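PDB 2AWI: PrgX from Enterococcus faecalis, which acts as the receptor for the peptide sex pheromone cCF10 and as a probably DNA-binding repressor in the regulation of conjugation. Local coordinates for residues A[184-195]-A[225-236]. The protein carries 1 engineered substitution. Residues are numbered along the deposited sequence; the frame is centred on the assembly and turned at random.
Sequences KDYDLTIQTVLK and NISINGYYDLEI
K184 lays its aliphatic chain along S227, CG lying 3.5 Å from S227 OG, while its ammonium pairs with D185 of the second subunit. One turn on, D187 OD1 accepts the backbone N-H of S227 at 2.7 Å; the bond is bent (141°) and arrives from above the carboxylate plane. A water donates to this same oxygen and to N225 O, and S181 binds OD2, so both carboxylate oxygens are engaged. I226 CD1 packs on D187 CG at 3.4 Å. L188 CD2 meets Y232 CE1 at 3.4 Å, its side chain roughly perpendicular to that of the tyrosine. Q191 CB abuts the ring edge, 3.6 Å from Y232 CD1. T192 OG1 donates to L188 O and accepts from Y232 OH at 2.9 Å. K195, bent at chi2 and chi3, brings CE to 3.8 Å from Y232 CE2 and CG against I236 CG1. Y232 is thus a knob among L188, Q191, T192 and K195 in the TPR-family region, where the axes of segments 184-195 and 230-236 run nearly parallel (18°), 10.6 Å apart at closest approach. N229 N-caps helix 230-248, its OD1 accepting from Y232 N. The chemistry implies two polar anchors, D187 to S227 backbone and T192 to Y232 hydroxyl, with mostly carbon contacts round the ring.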
loop_
_atom_site.group_PDB
_atom_site.type_symbol
_atom_site.label_atom_id
_atom_site.label_comp_id
_atom_site.label_asym_id
_atom_site.label_seq_id
_atom_site.Cartn_x
_atom_site.Cartn_y
_atom_site.Cartn_z
ATOM N N LYS A 184 -12.278 -8.852 34.719
ATOM C CA LYS A 184 -11.645 -7.967 33.752
ATOM C C LYS A 184 -10.479 -7.165 34.334
ATOM O O LYS A 184 -9.477 -6.966 33.660
ATOM C CB LYS A 184 -12.690 -7.032 33.142
ATOM C CG LYS A 184 -13.688 -7.754 32.241
ATOM C CD LYS A 184 -14.581 -6.770 31.497
ATOM C CE LYS A 184 -15.484 -7.487 30.512
ATOM N NZ LYS A 184 -16.426 -8.439 31.196
ATOM N N ASP A 185 -10.599 -6.706 35.575
ATOM C CA ASP A 185 -9.515 -5.951 36.203
ATOM C C ASP A 185 -8.269 -6.829 36.285
ATOM O O ASP A 185 -7.176 -6.419 35.891
ATOM C CB ASP A 185 -9.911 -5.513 37.614
ATOM C CG ASP A 185 -11.001 -4.455 37.617
ATOM O OD1 ASP A 185 -11.608 -4.233 38.691
ATOM O OD2 ASP A 185 -11.237 -3.843 36.555
ATOM N N TYR A 186 -8.455 -8.047 36.789
ATOM C CA TYR A 186 -7.372 -9.011 36.939
ATOM C C TYR A 186 -6.769 -9.330 35.566
ATOM O O TYR A 186 -5.546 -9.321 35.398
ATOM C CB TYR A 186 -7.920 -10.271 37.627
ATOM C CG TYR A 186 -7.000 -11.468 37.623
ATOM C CD1 TYR A 186 -7.065 -12.421 36.605
ATOM C CD2 TYR A 186 -6.061 -11.647 38.639
ATOM C CE1 TYR A 186 -6.213 -13.528 36.601
ATOM C CE2 TYR A 186 -5.212 -12.741 38.644
ATOM C CZ TYR A 186 -5.287 -13.676 37.626
ATOM O OH TYR A 186 -4.421 -14.745 37.633
ATOM N N ASP A 187 -7.632 -9.584 34.586
ATOM C CA ASP A 187 -7.193 -9.882 33.226
ATOM C C ASP A 187 -6.255 -8.810 32.662
ATOM O O ASP A 187 -5.217 -9.126 32.078
ATOM C CB ASP A 187 -8.400 -10.009 32.294
ATOM C CG ASP A 187 -9.243 -11.242 32.580
ATOM O OD1 ASP A 187 -10.232 -11.449 31.851
ATOM O OD2 ASP A 187 -8.925 -12.004 33.518
ATOM N N LEU A 188 -6.625 -7.542 32.834
ATOM C CA LEU A 188 -5.831 -6.434 32.316
ATOM C C LEU A 188 -4.436 -6.420 32.934
ATOM O O LEU A 188 -3.433 -6.299 32.239
ATOM C CB LEU A 188 -6.522 -5.104 32.623
ATOM C CG LEU A 188 -6.304 -3.901 31.695
ATOM C CD1 LEU A 188 -6.393 -2.642 32.520
ATOM C CD2 LEU A 188 -4.969 -3.961 31.004
ATOM N N THR A 189 -4.396 -6.548 34.251
ATOM C CA THR A 189 -3.155 -6.533 35.002
ATOM C C THR A 189 -2.170 -7.640 34.627
ATOM O O THR A 189 -0.973 -7.394 34.499
ATOM C CB THR A 189 -3.458 -6.622 36.488
ATOM O OG1 THR A 189 -4.406 -5.602 36.830
ATOM C CG2 THR A 189 -2.187 -6.430 37.302
ATOM N N ILE A 190 -2.666 -8.856 34.448
ATOM C CA ILE A 190 -1.790 -9.956 34.092
ATOM C C ILE A 190 -1.271 -9.791 32.666
ATOM O O ILE A 190 -0.243 -10.366 32.307
ATOM C CB ILE A 190 -2.514 -11.304 34.228
ATOM C CG1 ILE A 190 -3.658 -11.385 33.217
ATOM C CG2 ILE A 190 -3.059 -11.453 35.648
ATOM C CD1 ILE A 190 -4.384 -12.701 33.240
ATOM N N GLN A 191 -1.984 -8.995 31.863
ATOM C CA GLN A 191 -1.604 -8.741 30.475
ATOM C C GLN A 191 -0.579 -7.623 30.353
ATOM O O GLN A 191 0.320 -7.684 29.518
ATOM C CB GLN A 191 -2.831 -8.369 29.643
ATOM C CG GLN A 191 -3.564 -9.545 29.026
ATOM C CD GLN A 191 -4.920 -9.151 28.464
ATOM O OE1 GLN A 191 -5.907 -9.080 29.194
ATOM N NE2 GLN A 191 -4.968 -8.879 27.166
ATOM N N THR A 192 -0.724 -6.598 31.184
ATOM C CA THR A 192 0.181 -5.458 31.155
ATOM C C THR A 192 1.629 -5.901 31.339
ATOM O O THR A 192 2.527 -5.409 30.656
ATOM C CB THR A 192 -0.185 -4.437 32.254
ATOM O OG1 THR A 192 -1.549 -4.028 32.084
ATOM C CG2 THR A 192 0.715 -3.203 32.174
ATOM N N VAL A 193 1.836 -6.836 32.263
ATOM C CA VAL A 193 3.158 -7.369 32.561
ATOM C C VAL A 193 3.811 -7.911 31.310
ATOM O O VAL A 193 4.928 -7.542 30.973
ATOM C CB VAL A 193 3.098 -8.534 33.582
ATOM C CG1 VAL A 193 4.491 -9.107 33.782
ATOM C CG2 VAL A 193 2.522 -8.060 34.897
ATOM N N LEU A 194 3.104 -8.795 30.622
ATOM C CA LEU A 194 3.641 -9.412 29.427
ATOM C C LEU A 194 3.986 -8.384 28.369
ATOM O O LEU A 194 5.070 -8.430 27.796
ATOM C CB LEU A 194 2.645 -10.439 28.876
ATOM C CG LEU A 194 2.095 -11.397 29.941
ATOM C CD1 LEU A 194 1.095 -12.353 29.328
ATOM C CD2 LEU A 194 3.247 -12.153 30.573
ATOM N N LYS A 195 3.078 -7.447 28.121
ATOM C CA LYS A 195 3.316 -6.436 27.103
ATOM C C LYS A 195 4.558 -5.614 27.432
ATOM O O LYS A 195 5.407 -5.390 26.567
ATOM C CB LYS A 195 2.087 -5.533 26.970
ATOM C CG LYS A 195 2.116 -4.584 25.774
ATOM C CD LYS A 195 2.742 -3.249 26.128
ATOM C CE LYS A 195 1.894 -2.494 27.142
ATOM N NZ LYS A 195 2.504 -1.192 27.550
ATOM N N ASN A 225 -13.445 -17.563 29.669
ATOM C CA ASN A 225 -13.956 -16.248 30.064
ATOM C C ASN A 225 -12.900 -15.154 30.224
ATOM O O ASN A 225 -13.107 -14.199 30.975
ATOM C CB ASN A 225 -14.756 -16.354 31.367
ATOM C CG ASN A 225 -16.017 -17.192 31.216
ATOM O OD1 ASN A 225 -16.728 -17.093 30.213
ATOM N ND2 ASN A 225 -16.309 -18.008 32.223
ATOM N N ILE A 226 -11.777 -15.287 29.523
ATOM C CA ILE A 226 -10.706 -14.294 29.605
ATOM C C ILE A 226 -11.075 -13.059 28.781
ATOM O O ILE A 226 -11.762 -13.163 27.769
ATOM C CB ILE A 226 -9.368 -14.857 29.051
ATOM C CG1 ILE A 226 -8.216 -13.909 29.385
ATOM C CG2 ILE A 226 -9.456 -15.024 27.532
ATOM C CD1 ILE A 226 -7.916 -13.825 30.848
ATOM N N SER A 227 -10.617 -11.893 29.213
ATOM C CA SER A 227 -10.884 -10.660 28.483
ATOM C C SER A 227 -9.583 -10.102 27.933
ATOM O O SER A 227 -8.920 -9.292 28.583
ATOM C CB SER A 227 -11.526 -9.613 29.391
ATOM O OG SER A 227 -12.900 -9.880 29.582
ATOM N N ILE A 228 -9.210 -10.540 26.738
ATOM C CA ILE A 228 -7.983 -10.057 26.119
ATOM C C ILE A 228 -8.177 -8.588 25.727
ATOM O O ILE A 228 -9.217 -8.214 25.187
ATOM C CB ILE A 228 -7.632 -10.882 24.845
ATOM C CG1 ILE A 228 -7.525 -12.374 25.188
ATOM C CG2 ILE A 228 -6.328 -10.372 24.241
ATOM C CD1 ILE A 228 -6.356 -12.708 26.143
ATOM N N ASN A 229 -7.176 -7.763 26.004
ATOM C CA ASN A 229 -7.224 -6.348 25.672
ATOM C C ASN A 229 -6.852 -6.195 24.208
ATOM O O ASN A 229 -5.735 -6.533 23.802
ATOM C CB ASN A 229 -6.233 -5.578 26.547
ATOM C CG ASN A 229 -6.158 -4.098 26.202
ATOM O OD1 ASN A 229 -5.814 -3.720 25.081
ATOM N ND2 ASN A 229 -6.474 -3.256 27.174
ATOM N N GLY A 230 -7.797 -5.687 23.420
ATOM C CA GLY A 230 -7.578 -5.500 21.999
ATOM C C GLY A 230 -6.348 -4.684 21.638
ATOM O O GLY A 230 -5.637 -5.015 20.686
ATOM N N TYR A 231 -6.097 -3.610 22.377
ATOM C CA TYR A 231 -4.937 -2.772 22.105
ATOM C C TYR A 231 -3.647 -3.556 22.340
ATOM O O TYR A 231 -2.691 -3.443 21.576
ATOM C CB TYR A 231 -4.953 -1.525 22.998
ATOM C CG TYR A 231 -6.143 -0.616 22.778
ATOM C CD1 TYR A 231 -6.413 -0.067 21.521
ATOM C CD2 TYR A 231 -6.983 -0.276 23.833
ATOM C CE1 TYR A 231 -7.485 0.802 21.331
ATOM C CE2 TYR A 231 -8.057 0.587 23.649
ATOM C CZ TYR A 231 -8.301 1.121 22.402
ATOM O OH TYR A 231 -9.367 1.974 22.245
ATOM N N TYR A 232 -3.630 -4.342 23.410
ATOM C CA TYR A 232 -2.475 -5.157 23.755
ATOM C C TYR A 232 -2.267 -6.256 22.716
ATOM O O TYR A 232 -1.139 -6.577 22.354
ATOM C CB TYR A 232 -2.678 -5.803 25.134
ATOM C CG TYR A 232 -2.494 -4.881 26.328
ATOM C CD1 TYR A 232 -2.706 -5.349 27.621
ATOM C CD2 TYR A 232 -2.081 -3.558 26.170
ATOM C CE1 TYR A 232 -2.506 -4.526 28.736
ATOM C CE2 TYR A 232 -1.878 -2.721 27.290
ATOM C CZ TYR A 232 -2.093 -3.220 28.561
ATOM O OH TYR A 232 -1.887 -2.430 29.662
ATOM N N ASP A 233 -3.364 -6.838 22.243
ATOM C CA ASP A 233 -3.295 -7.904 21.256
ATOM C C ASP A 233 -2.695 -7.377 19.954
ATOM O O ASP A 233 -2.036 -8.103 19.210
ATOM C CB ASP A 233 -4.703 -8.458 21.009
ATOM C CG ASP A 233 -4.701 -9.705 20.151
ATOM O OD1 ASP A 233 -3.682 -10.426 20.151
ATOM O OD2 ASP A 233 -5.725 -9.977 19.493
ATOM N N LEU A 234 -2.917 -6.096 19.704
ATOM C CA LEU A 234 -2.433 -5.442 18.502
ATOM C C LEU A 234 -0.951 -5.091 18.658
ATOM O O LEU A 234 -0.142 -5.339 17.765
ATOM C CB LEU A 234 -3.257 -4.174 18.273
ATOM C CG LEU A 234 -3.441 -3.588 16.880
ATOM C CD1 LEU A 234 -3.942 -4.661 15.931
ATOM C CD2 LEU A 234 -4.442 -2.432 16.967
ATOM N N GLU A 235 -0.607 -4.519 19.805
ATOM C CA GLU A 235 0.763 -4.117 20.079
ATOM C C GLU A 235 1.694 -5.316 20.233
ATOM O O GLU A 235 2.796 -5.332 19.679
ATOM C CB GLU A 235 0.805 -3.251 21.337
ATOM C CG GLU A 235 2.194 -2.827 21.765
ATOM C CD GLU A 235 2.143 -1.715 22.785
ATOM O OE1 GLU A 235 1.057 -1.518 23.374
ATOM O OE2 GLU A 235 3.179 -1.045 23.003
ATOM N N ILE A 236 1.240 -6.311 20.989
ATOM C CA ILE A 236 2.013 -7.526 21.207
ATOM C C ILE A 236 2.229 -8.262 19.886
ATOM O O ILE A 236 3.290 -8.847 19.663
ATOM C CB ILE A 236 1.301 -8.454 22.217
ATOM C CG1 ILE A 236 1.517 -7.916 23.633
ATOM C CG2 ILE A 236 1.808 -9.889 22.084
ATOM C CD1 ILE A 236 0.869 -8.751 24.714
HETATM O O HOH W 1 -12.893 -11.503 32.482
#